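Local structure of aminotransferase, class III (Thermomicrobium roseum, 6IO1) at residues E123-A128 and I258-I263; M152-I157 and S163-P168; A169-E172 and P176-P179; P228-G231 and V235-P238. The protein acts as a thermostable (S)-enantioselective omega-transaminase, probably moving amino groups between substrates by way of its pyridoxal 5'-phosphate cofactor. One frame throughout, in Å; residues are numbered along the deposited sequence.

Contact 1: residues E123-A128 and I258-I263; sequences ESNETA and ILDEVI. With PMP (4'-deoxy-4'-aminopyridoxal-5'-phosphate), chain C.
N125 reaches from helix 121-138 to D260 at the end of strand 256-260, its ND2 donating to OD2 of the aspartate at 3.0 Å. Amide and carboxylate are turned 71° against each other, and ND2 arrives from above the carboxylate plane. The same OD2 lies 3.1 Å from N1 of PMP, while V262 sits over one face of the pyridine ring, with CB 3.6 Å from that nitrogen. I263 touches the cofactor farther round, through CD1 near O3.

Behind this first shell, H155 serves both partners: its ND1 bonds to D260 OD2 and its backbone O accepts from N125 ND2. N125 OD1 is held in turn by T286 OG1. D260 carries its CG anti to the backbone N (chi1 -178°), and OD1 then accepts from V262 N at 3.0 Å, an Asx turn that pins the carboxylate. With an alanine here, N125 ND2 and H155 ND1 would probably be left without their shared acceptor and the pyridine nitrogen without its acidic neighbour. Farther from the ring, A128 CB packs against I258 CG2 at 3.9 Å. An aspartate beside the pyridine nitrogen is a hallmark of fold type I aminotransferases.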
loop_
_atom_site.group_PDB
_atom_site.type_symbol
_atom_site.label_atom_id
_atom_site.label_comp_id
_atom_site.label_asym_id
_atom_site.label_seq_id
_atom_site.Cartn_x
_atom_site.Cartn_y
_atom_site.Cartn_z
ATOM N N GLU B 123 -0.848 -3.459 3.559
ATOM C CA GLU B 123 -2.021 -2.617 3.764
ATOM C C GLU B 123 -3.176 -3.432 4.330
ATOM O O GLU B 123 -3.874 -2.983 5.248
ATOM C CB GLU B 123 -2.432 -1.959 2.447
ATOM C CG GLU B 123 -1.577 -0.778 2.018
ATOM C CD GLU B 123 -2.132 -0.080 0.787
ATOM O OE1 GLU B 123 -3.198 -0.504 0.291
ATOM O OE2 GLU B 123 -1.505 0.892 0.316
ATOM N N SER B 124 -3.369 -4.646 3.813
ATOM C CA SER B 124 -4.460 -5.499 4.275
ATOM C C SER B 124 -4.277 -5.885 5.738
ATOM O O SER B 124 -5.221 -5.829 6.531
ATOM C CB SER B 124 -4.555 -6.746 3.396
ATOM O OG SER B 124 -4.880 -6.406 2.059
ATOM N N ASN B 125 -3.067 -6.305 6.110
ATOM C CA ASN B 125 -2.826 -6.716 7.489
ATOM C C ASN B 125 -2.931 -5.540 8.454
ATOM O O ASN B 125 -3.455 -5.689 9.565
ATOM C CB ASN B 125 -1.469 -7.407 7.596
ATOM C CG ASN B 125 -1.498 -8.818 7.044
ATOM O OD1 ASN B 125 -2.533 -9.482 7.069
ATOM N ND2 ASN B 125 -0.367 -9.277 6.524
ATOM N N GLU B 126 -2.441 -4.361 8.053
ATOM C CA GLU B 126 -2.625 -3.177 8.886
ATOM C C GLU B 126 -4.104 -2.866 9.065
ATOM O O GLU B 126 -4.554 -2.554 10.176
ATOM C CB GLU B 126 -1.901 -1.978 8.274
ATOM C CG GLU B 126 -2.249 -0.642 8.916
ATOM C CD GLU B 126 -1.534 -0.414 10.236
ATOM O OE1 GLU B 126 -1.698 0.679 10.817
ATOM O OE2 GLU B 126 -0.809 -1.322 10.695
ATOM N N THR B 127 -4.877 -2.963 7.981
ATOM C CA THR B 127 -6.312 -2.728 8.066
ATOM C C THR B 127 -6.974 -3.724 9.008
ATOM O O THR B 127 -7.827 -3.347 9.814
ATOM C CB THR B 127 -6.938 -2.807 6.672
ATOM O OG1 THR B 127 -6.365 -1.798 5.830
ATOM C CG2 THR B 127 -8.443 -2.603 6.747
ATOM N N ALA B 128 -6.585 -4.997 8.926
ATOM C CA ALA B 128 -7.177 -6.016 9.789
ATOM C C ALA B 128 -6.850 -5.767 11.257
ATOM O O ALA B 128 -7.720 -5.899 12.126
ATOM C CB ALA B 128 -6.702 -7.405 9.365
ATOM N N ILE B 258 -7.299 -13.649 12.855
ATOM C CA ILE B 258 -6.999 -13.018 11.577
ATOM C C ILE B 258 -6.172 -14.007 10.769
ATOM O O ILE B 258 -5.024 -14.304 11.119
ATOM C CB ILE B 258 -6.254 -11.689 11.758
ATOM C CG1 ILE B 258 -7.070 -10.728 12.623
ATOM C CG2 ILE B 258 -5.946 -11.063 10.405
ATOM C CD1 ILE B 258 -6.309 -9.486 13.032
ATOM N N LEU B 259 -6.745 -14.525 9.687
ATOM C CA LEU B 259 -6.054 -15.471 8.822
ATOM C C LEU B 259 -5.459 -14.717 7.641
ATOM O O LEU B 259 -6.186 -14.068 6.881
ATOM C CB LEU B 259 -6.997 -16.572 8.341
ATOM C CG LEU B 259 -6.301 -17.900 8.038
ATOM C CD1 LEU B 259 -5.656 -18.468 9.294
ATOM C CD2 LEU B 259 -7.275 -18.892 7.432
ATOM N N ASP B 260 -4.141 -14.811 7.489
ATOM C CA ASP B 260 -3.415 -14.116 6.429
ATOM C C ASP B 260 -3.341 -15.054 5.232
ATOM O O ASP B 260 -2.504 -15.959 5.186
ATOM C CB ASP B 260 -2.031 -13.699 6.922
ATOM C CG ASP B 260 -1.237 -12.915 5.886
ATOM O OD1 ASP B 260 -1.558 -12.978 4.683
ATOM O OD2 ASP B 260 -0.276 -12.227 6.286
ATOM N N GLU B 261 -4.212 -14.829 4.249
ATOM C CA GLU B 261 -4.263 -15.635 3.037
ATOM C C GLU B 261 -3.615 -14.934 1.849
ATOM O O GLU B 261 -3.968 -15.223 0.701
ATOM C CB GLU B 261 -5.710 -16.004 2.710
ATOM C CG GLU B 261 -6.367 -16.916 3.733
ATOM C CD GLU B 261 -6.549 -18.333 3.224
ATOM O OE1 GLU B 261 -5.882 -18.700 2.234
ATOM O OE2 GLU B 261 -7.361 -19.077 3.812
ATOM N N VAL B 262 -2.688 -14.007 2.104
ATOM C CA VAL B 262 -2.070 -13.243 1.022
ATOM C C VAL B 262 -1.356 -14.171 0.045
ATOM O O VAL B 262 -1.449 -14.000 -1.177
ATOM C CB VAL B 262 -1.120 -12.176 1.600
ATOM C CG1 VAL B 262 -0.188 -11.643 0.527
ATOM C CG2 VAL B 262 -1.923 -11.038 2.217
ATOM N N ILE B 263 -0.647 -15.173 0.559
ATOM C CA ILE B 263 0.043 -16.134 -0.299
ATOM C C ILE B 263 -0.830 -17.347 -0.590
ATOM O O ILE B 263 -1.001 -17.740 -1.748
ATOM C CB ILE B 263 1.380 -16.561 0.344
ATOM C CG1 ILE B 263 2.388 -15.413 0.328
ATOM C CG2 ILE B 263 1.949 -17.775 -0.373
ATOM C CD1 ILE B 263 3.753 -15.809 0.848
HETATM N N1 PMP C . 1.336 -11.020 3.985
HETATM C C2 PMP C . 1.996 -12.091 3.547
HETATM C C2A PMP C . 1.533 -13.450 3.970
HETATM C C3 PMP C . 3.107 -11.949 2.706
HETATM O O3 PMP C . 3.763 -13.064 2.273
HETATM C C4 PMP C . 3.526 -10.673 2.319
HETATM C C4A PMP C . 4.720 -10.496 1.414
HETATM N N4A PMP C . 4.911 -11.632 0.507
HETATM C C5 PMP C . 2.817 -9.559 2.791
HETATM C C6 PMP C . 1.734 -9.792 3.618
HETATM C C5A PMP C . 3.220 -8.166 2.414
HETATM O O4P PMP C . 2.555 -7.754 1.179
HETATM P P PMP C . 2.901 -6.348 0.462
HETATM O O1P PMP C . 1.999 -6.274 -0.755
HETATM O O2P PMP C . 2.600 -5.272 1.487
HETATM O O3P PMP C . 4.372 -6.425 0.103
#

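Contact 2: residues M152-I157 and S163-P168; sequences MAYHGI and SATGVP. With PMP (4'-deoxy-4'-aminopyridoxal-5'-phosphate), chain C.
T165 grips the backbone of H155 and G156, which with Y154 belong to the PMP pocket seen in this structure. OG1 of T165 accepts from H155 N at 2.9 Å, nearly straight (169°), and donates to G156 O, also at 2.9 Å. With OG1 anti to the carbonyl carbon (chi1 -72°), the hydroxyl sits between those two backbone groups, leaving CG2 to lie 3.2 Å from A153 O. A valine in its place would probably leave H155 N and G156 O without this link, and the loop beside the cofactor less firmly fixed. G166 N also donates to A153 O, though 2.5 Å is suspiciously short, and M152 N makes a weak bond to G166 O. A water donates to G166 O at 2.7 Å and takes a weak bond from M152 N.

Apolar touches fill in around them. A164 CB rests 3.6 Å from H155 CD2, and T165 CG2 meets the Y154 ring obliquely at CD1, 3.8 Å away.

The whole joins the loop that follows strand 146-150 to the end of helix 159-164. S149 OG bonds to A164 O, strands 181-184 and 221-226 pack on A164, and K130 of the second subunit bonds to I157 O.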
loop_
_atom_site.group_PDB
_atom_site.type_symbol
_atom_site.label_atom_id
_atom_site.label_comp_id
_atom_site.label_asym_id
_atom_site.label_seq_id
_atom_site.Cartn_x
_atom_site.Cartn_y
_atom_site.Cartn_z
ATOM N N MET B 152 8.861 -16.474 12.740
ATOM C CA MET B 152 8.941 -16.872 11.334
ATOM C C MET B 152 7.712 -16.416 10.555
ATOM O O MET B 152 7.604 -16.735 9.367
ATOM C CB MET B 152 9.135 -18.386 11.135
ATOM C CG MET B 152 10.318 -18.967 11.901
ATOM S SD MET B 152 10.440 -20.764 11.791
ATOM C CE MET B 152 11.110 -20.962 10.143
ATOM N N ALA B 153 6.774 -15.710 11.178
ATOM C CA ALA B 153 5.638 -15.157 10.455
ATOM C C ALA B 153 6.062 -13.931 9.658
ATOM O O ALA B 153 6.939 -13.172 10.080
ATOM C CB ALA B 153 4.515 -14.786 11.420
ATOM N N TYR B 154 5.445 -13.747 8.492
ATOM C CA TYR B 154 5.678 -12.572 7.659
ATOM C C TYR B 154 4.332 -12.010 7.223
ATOM O O TYR B 154 3.589 -12.671 6.490
ATOM C CB TYR B 154 6.546 -12.899 6.445
ATOM C CG TYR B 154 6.904 -11.666 5.649
ATOM C CD1 TYR B 154 7.966 -10.856 6.029
ATOM C CD2 TYR B 154 6.167 -11.298 4.532
ATOM C CE1 TYR B 154 8.290 -9.721 5.311
ATOM C CE2 TYR B 154 6.485 -10.167 3.810
ATOM C CZ TYR B 154 7.547 -9.382 4.201
ATOM O OH TYR B 154 7.865 -8.255 3.480
ATOM N N HIS B 155 4.019 -10.797 7.675
ATOM C CA HIS B 155 2.745 -10.156 7.373
ATOM C C HIS B 155 2.910 -8.794 6.707
ATOM O O HIS B 155 1.923 -8.064 6.564
ATOM C CB HIS B 155 1.918 -10.011 8.654
ATOM C CG HIS B 155 1.691 -11.300 9.379
ATOM N ND1 HIS B 155 0.849 -12.283 8.903
ATOM C CD2 HIS B 155 2.197 -11.769 10.543
ATOM C CE1 HIS B 155 0.846 -13.301 9.745
ATOM N NE2 HIS B 155 1.656 -13.015 10.748
ATOM N N GLY B 156 4.114 -8.444 6.282
ATOM C CA GLY B 156 4.401 -7.142 5.713
ATOM C C GLY B 156 5.442 -6.396 6.530
ATOM O O GLY B 156 5.745 -6.737 7.671
ATOM N N ILE B 157 5.981 -5.345 5.914
ATOM C CA ILE B 157 7.055 -4.591 6.543
ATOM C C ILE B 157 6.663 -3.137 6.798
ATOM O O ILE B 157 7.521 -2.299 7.052
ATOM C CB ILE B 157 8.348 -4.681 5.709
ATOM C CG1 ILE B 157 8.043 -4.618 4.209
ATOM C CG2 ILE B 157 9.098 -5.960 6.023
ATOM C CD1 ILE B 157 7.683 -3.241 3.689
ATOM N N SER B 163 5.408 -5.135 12.894
ATOM C CA SER B 163 5.445 -5.743 14.220
ATOM C C SER B 163 4.907 -7.169 14.189
ATOM O O SER B 163 5.434 -8.051 14.876
ATOM C CB SER B 163 4.659 -4.892 15.215
ATOM O OG SER B 163 5.254 -3.618 15.387
ATOM N N ALA B 164 3.845 -7.408 13.411
ATOM C CA ALA B 164 3.273 -8.748 13.329
ATOM C C ALA B 164 4.274 -9.750 12.765
ATOM O O ALA B 164 4.301 -10.914 13.184
ATOM C CB ALA B 164 2.001 -8.726 12.481
ATOM N N THR B 165 5.089 -9.321 11.807
ATOM C CA THR B 165 6.108 -10.187 11.229
ATOM C C THR B 165 7.070 -10.683 12.302
ATOM O O THR B 165 7.506 -9.920 13.169
ATOM C CB THR B 165 6.872 -9.432 10.140
ATOM O OG1 THR B 165 6.028 -9.260 8.993
ATOM C CG2 THR B 165 8.133 -10.177 9.728
ATOM N N GLY B 166 7.400 -11.974 12.243
ATOM C CA GLY B 166 8.249 -12.602 13.235
ATOM C C GLY B 166 9.673 -12.890 12.815
ATOM O O GLY B 166 10.372 -13.623 13.532
ATOM N N VAL B 167 10.136 -12.358 11.691
ATOM C CA VAL B 167 11.513 -12.540 11.231
ATOM C C VAL B 167 12.308 -11.314 11.649
ATOM O O VAL B 167 12.086 -10.221 11.096
ATOM C CB VAL B 167 11.577 -12.761 9.714
ATOM C CG1 VAL B 167 13.008 -13.033 9.281
ATOM C CG2 VAL B 167 10.663 -13.905 9.306
ATOM N N PRO B 168 13.232 -11.420 12.612
ATOM C CA PRO B 168 13.909 -10.222 13.132
ATOM C C PRO B 168 14.756 -9.482 12.108
ATOM O O PRO B 168 15.056 -8.301 12.325
ATOM C CB PRO B 168 14.774 -10.775 14.273
ATOM C CG PRO B 168 14.109 -12.060 14.660
ATOM C CD PRO B 168 13.605 -12.628 13.368
HETATM N N1 PMP C . 1.336 -11.020 3.985
HETATM C C2 PMP C . 1.996 -12.091 3.547
HETATM C C2A PMP C . 1.533 -13.450 3.970
HETATM C C3 PMP C . 3.107 -11.949 2.706
HETATM O O3 PMP C . 3.763 -13.064 2.273
HETATM C C4 PMP C . 3.526 -10.673 2.319
HETATM C C4A PMP C . 4.720 -10.496 1.414
HETATM N N4A PMP C . 4.911 -11.632 0.507
HETATM C C5 PMP C . 2.817 -9.559 2.791
HETATM C C6 PMP C . 1.734 -9.792 3.618
HETATM C C5A PMP C . 3.220 -8.166 2.414
HETATM O O4P PMP C . 2.555 -7.754 1.179
HETATM P P PMP C . 2.901 -6.348 0.462
HETATM O O1P PMP C . 1.999 -6.274 -0.755
HETATM O O2P PMP C . 2.600 -5.272 1.487
HETATM O O3P PMP C . 4.372 -6.425 0.103
HETATM O O HOH W 1 11.914 -15.877 13.500
#

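Contact 3: residues A169-E172 and P176-P179; sequences AYWE and PRPP
W171, on the short helix 168-171, lays its indole flat against R177 in the loop leading to strand 181-184. The guanidinium stacks on one face of the indole with planes 13° apart, and CZ sits 3.7 Å from the centroid of the six-membered ring, a cation-pi pair. NH1 reaches out over the benzene part, 3.4 Å from CE3, while NH2 lies on the pyrrole side, 3.4 Å from CB of the tryptophan. CD of R177 adds a CH-pi contact over the five-membered ring, 3.7 Å from its centroid. The chain runs extended through CB-CG and bends about CG-CD (chi3 -55°), turning the charged end onto the ring. NE1 of W171 is bonded to L162 O, which holds the indole in its place.

The looser side belongs to a water at the guanidinium edge, in its plane: it accepts from R177 NH2 at 3.0 Å and donates to W171 O at 2.9 Å. Nearby, the flanking residues turn to the second subunit, where E172 pairs with R316 and P178 packs on P178 of that chain. Across the two segments the arginine's charge therefore meets pi electrons and water, so dispersion and cation-pi attraction carry this join.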
loop_
_atom_site.group_PDB
_atom_site.type_symbol
_atom_site.label_atom_id
_atom_site.label_comp_id
_atom_site.label_asym_id
_atom_site.label_seq_id
_atom_site.Cartn_x
_atom_site.Cartn_y
_atom_site.Cartn_z
ATOM N N ALA B 169 15.166 -10.132 11.015
ATOM C CA ALA B 169 16.002 -9.455 10.027
ATOM C C ALA B 169 15.295 -8.250 9.418
ATOM O O ALA B 169 15.952 -7.284 9.015
ATOM C CB ALA B 169 16.419 -10.435 8.929
ATOM N N TYR B 170 13.964 -8.290 9.336
ATOM C CA TYR B 170 13.217 -7.151 8.815
ATOM C C TYR B 170 13.196 -5.986 9.798
ATOM O O TYR B 170 13.071 -4.830 9.381
ATOM C CB TYR B 170 11.800 -7.586 8.446
ATOM C CG TYR B 170 11.776 -8.537 7.272
ATOM C CD1 TYR B 170 11.892 -8.066 5.972
ATOM C CD2 TYR B 170 11.665 -9.908 7.465
ATOM C CE1 TYR B 170 11.879 -8.929 4.895
ATOM C CE2 TYR B 170 11.653 -10.780 6.394
ATOM C CZ TYR B 170 11.761 -10.286 5.111
ATOM O OH TYR B 170 11.751 -11.149 4.039
ATOM N N TRP B 171 13.304 -6.267 11.098
ATOM C CA TRP B 171 13.262 -5.204 12.097
ATOM C C TRP B 171 14.553 -4.396 12.130
ATOM O O TRP B 171 14.521 -3.191 12.406
ATOM C CB TRP B 171 13.007 -5.785 13.489
ATOM C CG TRP B 171 11.720 -6.524 13.654
ATOM C CD1 TRP B 171 10.635 -6.491 12.826
ATOM C CD2 TRP B 171 11.378 -7.406 14.729
ATOM N NE1 TRP B 171 9.641 -7.301 13.320
ATOM C CE2 TRP B 171 10.072 -7.871 14.490
ATOM C CE3 TRP B 171 12.053 -7.845 15.871
ATOM C CZ2 TRP B 171 9.429 -8.761 15.347
ATOM C CZ3 TRP B 171 11.412 -8.725 16.724
ATOM C CH2 TRP B 171 10.113 -9.173 16.457
ATOM N N GLU B 172 15.686 -5.042 11.858
ATOM C CA GLU B 172 16.994 -4.470 12.156
ATOM C C GLU B 172 17.218 -3.131 11.463
ATOM O O GLU B 172 17.054 -3.008 10.245
ATOM C CB GLU B 172 18.090 -5.457 11.749
ATOM C CG GLU B 172 19.492 -5.039 12.154
ATOM C CD GLU B 172 20.536 -6.072 11.779
ATOM O OE1 GLU B 172 20.316 -6.812 10.797
ATOM O OE2 GLU B 172 21.576 -6.144 12.467
ATOM N N PRO B 176 12.165 2.134 16.215
ATOM C CA PRO B 176 11.112 1.554 17.054
ATOM C C PRO B 176 9.917 1.098 16.233
ATOM O O PRO B 176 9.632 1.623 15.152
ATOM C CB PRO B 176 10.733 2.703 17.996
ATOM C CG PRO B 176 11.100 3.939 17.251
ATOM C CD PRO B 176 12.281 3.593 16.386
ATOM N N ARG B 177 9.178 0.131 16.786
ATOM C CA ARG B 177 7.987 -0.451 16.109
ATOM C C ARG B 177 6.751 -0.244 16.991
ATOM O O ARG B 177 6.925 -0.005 18.202
ATOM C CB ARG B 177 8.201 -1.938 15.812
ATOM C CG ARG B 177 9.435 -2.237 14.973
ATOM C CD ARG B 177 9.609 -3.724 14.733
ATOM N NE ARG B 177 9.647 -4.480 15.976
ATOM C CZ ARG B 177 10.747 -4.714 16.682
ATOM N NH1 ARG B 177 10.681 -5.414 17.801
ATOM N NH2 ARG B 177 11.911 -4.247 16.264
ATOM N N PRO B 178 5.518 -0.283 16.437
ATOM C CA PRO B 178 4.310 -0.068 17.238
ATOM C C PRO B 178 4.190 -1.124 18.345
ATOM O O PRO B 178 4.399 -2.292 18.073
ATOM C CB PRO B 178 3.168 -0.250 16.227
ATOM C CG PRO B 178 3.812 0.009 14.882
ATOM C CD PRO B 178 5.224 -0.518 15.023
ATOM N N PRO B 179 3.860 -0.722 19.594
ATOM C CA PRO B 179 3.733 -1.657 20.716
ATOM C C PRO B 179 2.420 -2.454 20.712
ATOM O O PRO B 179 1.460 -2.004 20.113
ATOM C CB PRO B 179 3.772 -0.728 21.937
ATOM C CG PRO B 179 3.139 0.550 21.436
ATOM C CD PRO B 179 3.586 0.660 19.993
HETATM O O HOH W 2 12.308 -2.292 14.010
#

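Contact 4: residues P228-G231 and V235-P238; sequences PVQG and VVVP
A short hairpin-like loop between strand 221-226 and helix 242-253 doubles back on itself here, and Q230 and V236 form its single beta bridge, an antiparallel hydrogen-bonded pair. V236 N donates to Q230 O at 3.0 Å, and the return bond from Q230 N to V236 O is weak. One step nearer the turn, V235 N donates to G231 O at 3.2 Å. G231 N bonds to OE1 of E227, a residue of the PMP pocket, which ties the loop to the site.

The side chains of the bridged pair lie side by side and point the same way. Q230 runs extended beyond CG and sets OE1 3.3 Å from CB of V236, while its NE2 bonds to R151 O. A water sits between the two, 2.8 Å from Q230 OE1 and 2.6 Å from V236 O. V229 works on the other flank: its CG1, anti to the backbone N (chi1 176°), comes 3.6 Å from V236 O, and its CG2 meets CD of P238 at 4.0 Å. Y278 of helix 274-278 packs on V229, V237 and both prolines. At the far end, P238 closes the loop by bringing CG within 3.5 Å of P228 O, which also accepts from W243 NE1.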
loop_
_atom_site.group_PDB
_atom_site.type_symbol
_atom_site.label_atom_id
_atom_site.label_comp_id
_atom_site.label_asym_id
_atom_site.label_seq_id
_atom_site.Cartn_x
_atom_site.Cartn_y
_atom_site.Cartn_z
ATOM N N PRO B 228 -1.978 -19.625 7.105
ATOM C CA PRO B 228 -2.224 -21.077 7.192
ATOM C C PRO B 228 -0.953 -21.879 6.987
ATOM O O PRO B 228 -0.662 -22.802 7.760
ATOM C CB PRO B 228 -3.257 -21.323 6.082
ATOM C CG PRO B 228 -3.902 -19.996 5.854
ATOM C CD PRO B 228 -2.836 -18.972 6.104
ATOM N N VAL B 229 -0.182 -21.540 5.959
ATOM C CA VAL B 229 1.182 -22.019 5.786
ATOM C C VAL B 229 2.079 -20.794 5.704
ATOM O O VAL B 229 1.909 -19.957 4.807
ATOM C CB VAL B 229 1.331 -22.894 4.531
ATOM C CG1 VAL B 229 2.787 -23.285 4.327
ATOM C CG2 VAL B 229 0.450 -24.127 4.634
ATOM N N GLN B 230 3.018 -20.679 6.640
ATOM C CA GLN B 230 3.943 -19.554 6.617
ATOM C C GLN B 230 4.773 -19.617 5.344
ATOM O O GLN B 230 5.319 -20.666 5.003
ATOM C CB GLN B 230 4.842 -19.581 7.854
ATOM C CG GLN B 230 4.111 -19.266 9.152
ATOM C CD GLN B 230 4.935 -19.582 10.385
ATOM O OE1 GLN B 230 5.376 -20.714 10.579
ATOM N NE2 GLN B 230 5.143 -18.578 11.230
ATOM N N GLY B 231 4.853 -18.500 4.627
ATOM C CA GLY B 231 5.484 -18.513 3.321
ATOM C C GLY B 231 6.879 -17.928 3.281
ATOM O O GLY B 231 7.850 -18.644 3.016
ATOM N N VAL B 235 8.310 -21.541 4.377
ATOM C CA VAL B 235 7.354 -22.577 3.988
ATOM C C VAL B 235 7.186 -23.557 5.143
ATOM O O VAL B 235 7.518 -24.741 5.029
ATOM C CB VAL B 235 7.784 -23.288 2.691
ATOM C CG1 VAL B 235 6.679 -24.217 2.189
ATOM C CG2 VAL B 235 8.122 -22.264 1.623
ATOM N N VAL B 236 6.697 -23.060 6.274
ATOM C CA VAL B 236 6.498 -23.886 7.457
ATOM C C VAL B 236 5.099 -24.481 7.373
ATOM O O VAL B 236 4.103 -23.791 7.606
ATOM C CB VAL B 236 6.687 -23.082 8.747
ATOM C CG1 VAL B 236 6.537 -23.985 9.961
ATOM C CG2 VAL B 236 8.045 -22.401 8.750
ATOM N N VAL B 237 5.024 -25.766 7.046
ATOM C CA VAL B 237 3.749 -26.472 6.981
ATOM C C VAL B 237 3.398 -26.915 8.395
ATOM O O VAL B 237 4.175 -27.648 9.024
ATOM C CB VAL B 237 3.812 -27.663 6.013
ATOM C CG1 VAL B 237 2.446 -28.319 5.890
ATOM C CG2 VAL B 237 4.315 -27.210 4.651
ATOM N N PRO B 238 2.256 -26.499 8.935
ATOM C CA PRO B 238 1.934 -26.819 10.322
ATOM C C PRO B 238 1.639 -28.299 10.474
ATOM O O PRO B 238 1.251 -28.965 9.501
ATOM C CB PRO B 238 0.686 -25.969 10.596
ATOM C CG PRO B 238 0.036 -25.850 9.260
ATOM C CD PRO B 238 1.169 -25.759 8.270
HETATM O O HOH W 3 3.446 -22.623 9.837
#

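Contacts 1 and 2 touch PMP, contact 4 comes to about 6 Å from it at G231, and contact 3 lies farther out, with the W171 side chain about 13 Å away. Contacts 1 and 2 meet at H155: its ND1 is 2.8 Å from D260 OD2 and its O 2.6 Å from N125 ND2. Contact 4 leans on contact 1, with P228 CD 3.2 Å from D260 O, and on contact 2, where M152 CE packs 3.7 Å from V236 CG2. Contact 3 follows contact 2 in the chain; S163 OG lies 3.1 Å from P178 O, in a probable hydrogen bond. Contacts 3 and 4 do not touch.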